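Local coordinates for protein succinyl-CoA ligase (ADP-forming) subunit alpha (Methanosaeta concilii, PDB 6HXI) that belongs to the CoA-ligase family, joins a CoA-ligase region to a citrate-synthase-like C-terminal part, and binds coenzyme A, at residues L8-F16 / M144-G152; R129-P138 / P208-I216. All blocks are in the same frame, centred on the assembly; numbering follows the deposited sequence.

Overall arrangement
Interactions 1 and 2 belong to the N-terminal part of the chain, which carries the coenzyme A pocket that includes Gln21 and Ala139, and both reach one mixed, largely parallel sheet of Rossmann-like character through strands 15-18 and 134-136. Residues 144-152 lie on strands 143-145 and 149-150 at one end of a second, six-stranded sheet, and 208-216 lead into helix 212-221. The contact centres are about 17 Å apart and their side chains meet, with Leu8 CD2 3.6 Å from Ile136 CD1. Neither Ile151 nor Pro138 touches the ligand: coenzyme A is about 10 Å from the side chain of Ile151 and about 8 Å from that of Pro138, which directly precedes pocket residue Ala139.

Interaction 1 (L8-F16 / M144-G152); sequences LFDINTKAF and MTAGAFRIG
Phe9 and Ile11 bring the loop before strand 15-18 up against the hairpin of strands 143-145 and 149-150, the two backbones coming within 4.2 Å of each other between Ile11 CA and Ala148 CA. The hairpin carries a classic beta bulge, in which Ala148 and Phe149 both face Thr145 and give their amides to its carbonyl oxygen; Gly147, just before, takes a positive phi that suits glycine. Here two sheets of the N-terminal part of the chain are joined through aromatic rings. Phe9 and Phe149 meet obliquely, centroids 4.8 Å apart and planes at 35°. Phe149 CD2 lies over one face of the Phe9 ring, towards its rim, while Leu8 CB sits over the centre of the opposite face. With CG anti to the backbone N (chi1 -178°), Phe149 reaches from the hairpin to the loop, where Thr13 CG2 makes a CH-pi contact 3.9 Å from its ring centroid. Ala15 CB touches the edge of the same ring, 3.8 Å from Phe149 CZ, a methyl small enough to fit there. The far end of Phe9 is met by the tip of Ile151, which crosses it at about a right angle and brings CD1 to 3.4 Å from Phe9 CZ. Met28 of helix 22-34 packs on Phe149, and Val83 of strand 83-86 on Phe9. Polar groups border this apolar core: Thr145 OG1 lies 3.1 Å from Phe9 O, but Glu198 competes for its single proton. The loop is shaped by a type I turn from Asp10 to Thr13 and an Asx turn, Asp10 OD1 accepting from Asn12 N. Thr13 does double duty: with CG2 on Phe149, Thr13 OG1 accepts an almost straight bond from Asp10 N, 2.8 Å long at 170°.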
# COMPACT_ATOMS: atom_id res chain seq x y z
N LEU B 8 -10.42 -44.54 38.28
CA LEU B 8 -10.34 -44.21 36.86
C LEU B 8 -9.69 -42.84 36.77
O LEU B 8 -8.62 -42.72 36.16
CB LEU B 8 -11.72 -44.24 36.20
CG LEU B 8 -11.82 -44.81 34.78
CD1 LEU B 8 -11.51 -46.31 34.75
CD2 LEU B 8 -13.23 -44.61 34.26
N PHE B 9 -10.29 -41.84 37.45
CA PHE B 9 -9.80 -40.46 37.50
C PHE B 9 -9.74 -39.93 38.88
O PHE B 9 -10.63 -40.20 39.68
CB PHE B 9 -10.70 -39.50 36.73
CG PHE B 9 -11.35 -40.05 35.51
CD1 PHE B 9 -10.61 -40.36 34.38
CD2 PHE B 9 -12.73 -40.22 35.47
CE1 PHE B 9 -11.22 -40.87 33.24
CE2 PHE B 9 -13.35 -40.73 34.32
CZ PHE B 9 -12.58 -41.07 33.22
N ASP B 10 -8.77 -39.07 39.12
CA ASP B 10 -8.63 -38.37 40.38
C ASP B 10 -8.32 -36.90 40.11
O ASP B 10 -8.36 -36.44 38.95
CB ASP B 10 -7.59 -39.04 41.30
CG ASP B 10 -6.21 -39.28 40.71
OD1 ASP B 10 -5.65 -38.35 40.07
OD2 ASP B 10 -5.64 -40.38 40.97
N ILE B 11 -8.02 -36.16 41.17
CA ILE B 11 -7.71 -34.75 41.15
C ILE B 11 -6.35 -34.49 40.47
O ILE B 11 -6.05 -33.34 40.17
CB ILE B 11 -7.86 -34.18 42.58
CG1 ILE B 11 -8.14 -32.66 42.55
CG2 ILE B 11 -6.69 -34.55 43.50
CD1 ILE B 11 -9.18 -32.13 43.55
N ASN B 12 -5.54 -35.54 40.22
CA ASN B 12 -4.24 -35.40 39.55
C ASN B 12 -4.27 -35.89 38.08
O ASN B 12 -3.24 -35.82 37.39
CB ASN B 12 -3.12 -36.07 40.34
CG ASN B 12 -2.95 -35.51 41.73
OD1 ASN B 12 -2.60 -34.34 41.92
ND2 ASN B 12 -3.24 -36.34 42.73
N THR B 13 -5.44 -36.35 37.60
CA THR B 13 -5.65 -36.80 36.22
C THR B 13 -5.40 -35.67 35.21
O THR B 13 -5.94 -34.58 35.35
CB THR B 13 -7.04 -37.38 36.07
OG1 THR B 13 -7.12 -38.55 36.88
CG2 THR B 13 -7.40 -37.73 34.65
N LYS B 14 -4.56 -35.97 34.22
CA LYS B 14 -4.20 -35.10 33.10
C LYS B 14 -4.67 -35.80 31.81
O LYS B 14 -4.57 -37.03 31.68
CB LYS B 14 -2.69 -34.81 33.09
CG LYS B 14 -2.25 -33.85 34.18
CD LYS B 14 -2.67 -32.41 33.90
CE LYS B 14 -1.92 -31.44 34.76
NZ LYS B 14 -2.03 -30.05 34.25
N ALA B 15 -5.22 -35.02 30.91
CA ALA B 15 -5.85 -35.53 29.71
C ALA B 15 -5.50 -34.78 28.43
O ALA B 15 -5.06 -33.63 28.48
CB ALA B 15 -7.37 -35.52 29.89
N PHE B 16 -5.76 -35.44 27.29
CA PHE B 16 -5.69 -34.86 25.97
C PHE B 16 -7.11 -34.80 25.48
O PHE B 16 -7.90 -35.70 25.77
CB PHE B 16 -4.89 -35.73 25.00
CG PHE B 16 -3.44 -35.98 25.35
CD1 PHE B 16 -2.56 -34.91 25.53
CD2 PHE B 16 -2.94 -37.27 25.40
CE1 PHE B 16 -1.21 -35.14 25.78
CE2 PHE B 16 -1.59 -37.49 25.70
CZ PHE B 16 -0.72 -36.43 25.86
N MET B 144 -17.67 -38.85 35.07
CA MET B 144 -16.92 -37.95 35.94
C MET B 144 -16.71 -38.49 37.34
O MET B 144 -17.49 -39.33 37.79
CB MET B 144 -17.56 -36.54 36.00
CG MET B 144 -18.97 -36.46 36.56
SD MET B 144 -19.24 -34.92 37.51
CE MET B 144 -18.90 -33.66 36.30
N THR B 145 -15.67 -38.00 38.01
CA THR B 145 -15.37 -38.23 39.42
C THR B 145 -15.68 -36.85 40.03
O THR B 145 -15.03 -35.86 39.66
CB THR B 145 -13.91 -38.67 39.68
OG1 THR B 145 -13.63 -39.87 38.96
CG2 THR B 145 -13.63 -38.91 41.16
N ALA B 146 -16.70 -36.78 40.89
CA ALA B 146 -17.12 -35.54 41.53
C ALA B 146 -15.99 -34.91 42.32
O ALA B 146 -15.28 -35.58 43.06
CB ALA B 146 -18.32 -35.80 42.41
N GLY B 147 -15.76 -33.63 42.08
CA GLY B 147 -14.70 -32.87 42.70
C GLY B 147 -13.30 -33.15 42.19
O GLY B 147 -12.34 -32.62 42.75
N ALA B 148 -13.15 -33.96 41.12
CA ALA B 148 -11.83 -34.34 40.60
C ALA B 148 -11.61 -34.18 39.09
O ALA B 148 -10.64 -33.53 38.69
CB ALA B 148 -11.50 -35.76 41.02
N PHE B 149 -12.46 -34.79 38.25
CA PHE B 149 -12.29 -34.75 36.79
C PHE B 149 -13.61 -34.97 36.08
O PHE B 149 -14.44 -35.77 36.53
CB PHE B 149 -11.29 -35.86 36.34
CG PHE B 149 -10.96 -35.94 34.87
CD1 PHE B 149 -9.93 -35.17 34.33
CD2 PHE B 149 -11.66 -36.80 34.03
CE1 PHE B 149 -9.62 -35.25 32.96
CE2 PHE B 149 -11.36 -36.86 32.65
CZ PHE B 149 -10.34 -36.09 32.13
N ARG B 150 -13.77 -34.33 34.91
CA ARG B 150 -14.95 -34.53 34.06
C ARG B 150 -14.49 -34.87 32.64
O ARG B 150 -13.52 -34.29 32.14
CB ARG B 150 -15.89 -33.31 34.10
CG ARG B 150 -15.80 -32.41 32.88
CD ARG B 150 -16.41 -31.04 33.10
NE ARG B 150 -17.81 -31.04 32.75
CZ ARG B 150 -18.60 -29.98 32.78
NH1 ARG B 150 -19.88 -30.10 32.50
NH2 ARG B 150 -18.11 -28.79 33.14
N ILE B 151 -15.22 -35.78 31.98
CA ILE B 151 -14.95 -36.11 30.58
C ILE B 151 -15.76 -35.15 29.71
O ILE B 151 -16.99 -35.23 29.72
CB ILE B 151 -15.25 -37.58 30.21
CG1 ILE B 151 -14.36 -38.54 31.00
CG2 ILE B 151 -15.08 -37.78 28.71
CD1 ILE B 151 -14.96 -39.97 31.09
N GLY B 152 -15.07 -34.28 28.96
CA GLY B 152 -15.68 -33.33 28.03
C GLY B 152 -16.88 -32.58 28.56
O GLY B 152 -16.80 -31.84 29.54

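Interaction 2 (R129-P138 / P208-I216)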
# COMPACT_ATOMS: atom_id res chain seq x y z
N ARG B 129 -9.05 -54.56 26.60
CA ARG B 129 -8.95 -55.67 27.56
C ARG B 129 -7.57 -56.35 27.51
O ARG B 129 -6.99 -56.59 28.56
CB ARG B 129 -10.11 -56.69 27.39
CG ARG B 129 -11.49 -56.07 27.70
CD ARG B 129 -12.67 -57.02 27.59
NE ARG B 129 -13.84 -56.43 26.93
CZ ARG B 129 -14.73 -55.62 27.51
NH1 ARG B 129 -15.76 -55.15 26.81
NH2 ARG B 129 -14.60 -55.27 28.78
N LYS B 130 -7.02 -56.56 26.30
CA LYS B 130 -5.71 -57.16 26.07
C LYS B 130 -4.57 -56.32 26.67
O LYS B 130 -3.63 -56.89 27.21
CB LYS B 130 -5.49 -57.37 24.55
CG LYS B 130 -4.27 -58.20 24.16
CD LYS B 130 -4.00 -58.08 22.67
CE LYS B 130 -2.54 -58.19 22.29
NZ LYS B 130 -1.77 -56.95 22.61
N LEU B 131 -4.67 -54.98 26.58
CA LEU B 131 -3.66 -54.04 27.08
C LEU B 131 -3.93 -53.48 28.49
O LEU B 131 -3.22 -52.56 28.91
CB LEU B 131 -3.54 -52.87 26.09
CG LEU B 131 -3.20 -53.15 24.64
CD1 LEU B 131 -3.48 -51.93 23.80
CD2 LEU B 131 -1.76 -53.60 24.47
N ASP B 132 -4.94 -54.03 29.22
CA ASP B 132 -5.37 -53.58 30.55
C ASP B 132 -5.73 -52.06 30.57
O ASP B 132 -5.40 -51.31 31.50
CB ASP B 132 -4.35 -53.96 31.65
CG ASP B 132 -5.02 -54.30 32.97
OD1 ASP B 132 -5.41 -53.35 33.71
OD2 ASP B 132 -5.20 -55.51 33.25
N LYS B 133 -6.39 -51.61 29.49
CA LYS B 133 -6.81 -50.22 29.31
C LYS B 133 -8.33 -50.10 29.37
O LYS B 133 -9.01 -51.11 29.53
CB LYS B 133 -6.19 -49.66 28.03
CG LYS B 133 -4.68 -49.52 28.18
CD LYS B 133 -3.96 -49.05 26.94
CE LYS B 133 -2.48 -49.20 27.17
NZ LYS B 133 -1.71 -48.33 26.27
N ILE B 134 -8.87 -48.87 29.36
CA ILE B 134 -10.33 -48.68 29.44
C ILE B 134 -10.85 -47.85 28.27
O ILE B 134 -10.27 -46.81 27.95
CB ILE B 134 -10.77 -48.11 30.84
CG1 ILE B 134 -10.53 -49.15 31.96
CG2 ILE B 134 -12.24 -47.64 30.87
CD1 ILE B 134 -9.27 -48.89 32.78
N VAL B 135 -11.94 -48.32 27.64
CA VAL B 135 -12.62 -47.56 26.60
C VAL B 135 -14.03 -47.25 27.11
O VAL B 135 -14.80 -48.18 27.37
CB VAL B 135 -12.63 -48.20 25.17
CG1 VAL B 135 -13.50 -47.39 24.21
CG2 VAL B 135 -11.22 -48.32 24.62
N ILE B 136 -14.34 -45.97 27.31
CA ILE B 136 -15.67 -45.53 27.71
C ILE B 136 -16.31 -45.05 26.41
O ILE B 136 -15.77 -44.17 25.75
CB ILE B 136 -15.69 -44.45 28.84
CG1 ILE B 136 -15.17 -45.05 30.18
CG2 ILE B 136 -17.09 -43.89 29.05
CD1 ILE B 136 -14.21 -44.19 30.86
N GLY B 137 -17.38 -45.71 26.01
CA GLY B 137 -18.08 -45.43 24.77
C GLY B 137 -17.97 -46.58 23.80
O GLY B 137 -17.63 -47.69 24.23
N PRO B 138 -18.29 -46.40 22.51
CA PRO B 138 -18.70 -45.15 21.82
C PRO B 138 -20.09 -44.68 22.20
O PRO B 138 -20.78 -45.36 22.97
CB PRO B 138 -18.61 -45.52 20.32
CG PRO B 138 -17.87 -46.84 20.25
CD PRO B 138 -18.19 -47.52 21.55
N PRO B 208 -20.26 -52.25 23.69
CA PRO B 208 -19.50 -51.08 24.20
C PRO B 208 -18.02 -51.39 24.40
O PRO B 208 -17.63 -52.55 24.37
CB PRO B 208 -20.22 -50.75 25.50
CG PRO B 208 -20.73 -52.13 26.00
CD PRO B 208 -21.00 -52.94 24.78
N GLY B 209 -17.21 -50.34 24.61
CA GLY B 209 -15.78 -50.47 24.88
C GLY B 209 -15.55 -51.11 26.23
O GLY B 209 -14.60 -51.88 26.41
N SER B 210 -16.46 -50.81 27.18
CA SER B 210 -16.47 -51.36 28.53
C SER B 210 -17.93 -51.56 28.93
O SER B 210 -18.79 -50.74 28.61
CB SER B 210 -15.79 -50.41 29.52
OG SER B 210 -16.34 -49.10 29.48
N ASN B 211 -18.21 -52.69 29.58
CA ASN B 211 -19.54 -53.06 30.03
C ASN B 211 -19.80 -52.40 31.38
O ASN B 211 -18.86 -51.92 32.02
CB ASN B 211 -19.66 -54.59 30.11
CG ASN B 211 -19.71 -55.21 28.72
OD1 ASN B 211 -18.71 -55.70 28.20
ND2 ASN B 211 -20.86 -55.07 28.04
N MET B 212 -21.07 -52.35 31.80
CA MET B 212 -21.41 -51.74 33.08
C MET B 212 -20.69 -52.42 34.24
O MET B 212 -20.22 -51.72 35.14
CB MET B 212 -22.92 -51.77 33.32
CG MET B 212 -23.69 -50.73 32.54
SD MET B 212 -25.46 -50.96 32.85
CE MET B 212 -26.07 -49.65 32.08
N LEU B 213 -20.58 -53.77 34.20
CA LEU B 213 -19.93 -54.56 35.27
C LEU B 213 -18.48 -54.16 35.51
O LEU B 213 -18.08 -54.13 36.67
CB LEU B 213 -20.04 -56.08 35.06
CG LEU B 213 -19.49 -56.97 36.21
CD1 LEU B 213 -20.25 -56.74 37.53
CD2 LEU B 213 -19.46 -58.43 35.81
N ASP B 214 -17.72 -53.80 34.45
CA ASP B 214 -16.32 -53.36 34.58
C ASP B 214 -16.23 -52.24 35.62
O ASP B 214 -15.47 -52.36 36.59
CB ASP B 214 -15.76 -52.89 33.21
CG ASP B 214 -15.87 -53.88 32.06
OD1 ASP B 214 -16.45 -54.97 32.27
OD2 ASP B 214 -15.39 -53.56 30.95
N HIS B 215 -17.09 -51.19 35.44
CA HIS B 215 -17.19 -50.04 36.32
C HIS B 215 -17.78 -50.40 37.66
O HIS B 215 -17.24 -49.94 38.65
CB HIS B 215 -17.93 -48.88 35.64
CG HIS B 215 -17.35 -48.55 34.29
ND1 HIS B 215 -16.15 -47.88 34.16
CD2 HIS B 215 -17.79 -48.90 33.06
CE1 HIS B 215 -15.91 -47.81 32.86
NE2 HIS B 215 -16.87 -48.40 32.15
N ILE B 216 -18.83 -51.28 37.71
CA ILE B 216 -19.44 -51.71 38.98
C ILE B 216 -18.41 -52.42 39.87
O ILE B 216 -18.39 -52.20 41.09
CB ILE B 216 -20.76 -52.54 38.78
CG1 ILE B 216 -21.88 -51.63 38.23
CG2 ILE B 216 -21.21 -53.21 40.10
CD1 ILE B 216 -23.19 -52.32 37.81
O HOH W 1 -12.59 -51.22 28.41
O HOH W 2 -18.13 -48.08 27.25
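Arg129 and Asp214 cross at about a right angle, their guanidinium and carboxylate planes 85° apart. Asp214 OD2 lies in the guanidinium plane and is met on its syn side by Arg129 NH2, in a bent salt bridge of 2.9 Å (136°). Arginine suits the place because it is long enough, and bent at its third torsion, to carry its guanidinium from the helix end to Asp214. Gly209 O lies over one face of the guanidinium, 3.5 Å from Arg129 NH1 but too badly angled for a hydrogen bond, while the Asn211 amide runs nearly parallel to it and passes its ND2 to Asp238. Tyr126 of the neighbouring citrate lyase chain rests on Pro208 and Asn211. Further in, Ser210 OG (chi1 54°, between the backbone N and the carbonyl carbon) donates to Val135 O at 2.8 Å, approaching from outside the carbonyl plane. The same hydroxyl accepts from His215 NE2, also at 2.8 Å, a short chain of hydrogen bonds suited to serine because one oxygen both gives and takes. His215 ND1 is hydrogen-bonded to Arg218, and His215 CE1 rests 3.9 Å from Ile136 CG1. Gly209 has no side chain, so its backbone comes close to Val135, and Gly209 N donates to Gly137 O at 2.7 Å, nearly along the C=O axis. Gly137, whose backbone angles call for glycine, turns the chain into the cis peptide bond before Pro138. Two waters fill in the backbone pairing: one links Val135 N to Gly209 O, the other accepts from Gly137 N and Ser210 N. The contact thus ties helix 118-130 and strand 134-136, its sheet's edge within this chain, to helix 212-221, which packs on helix 239-247.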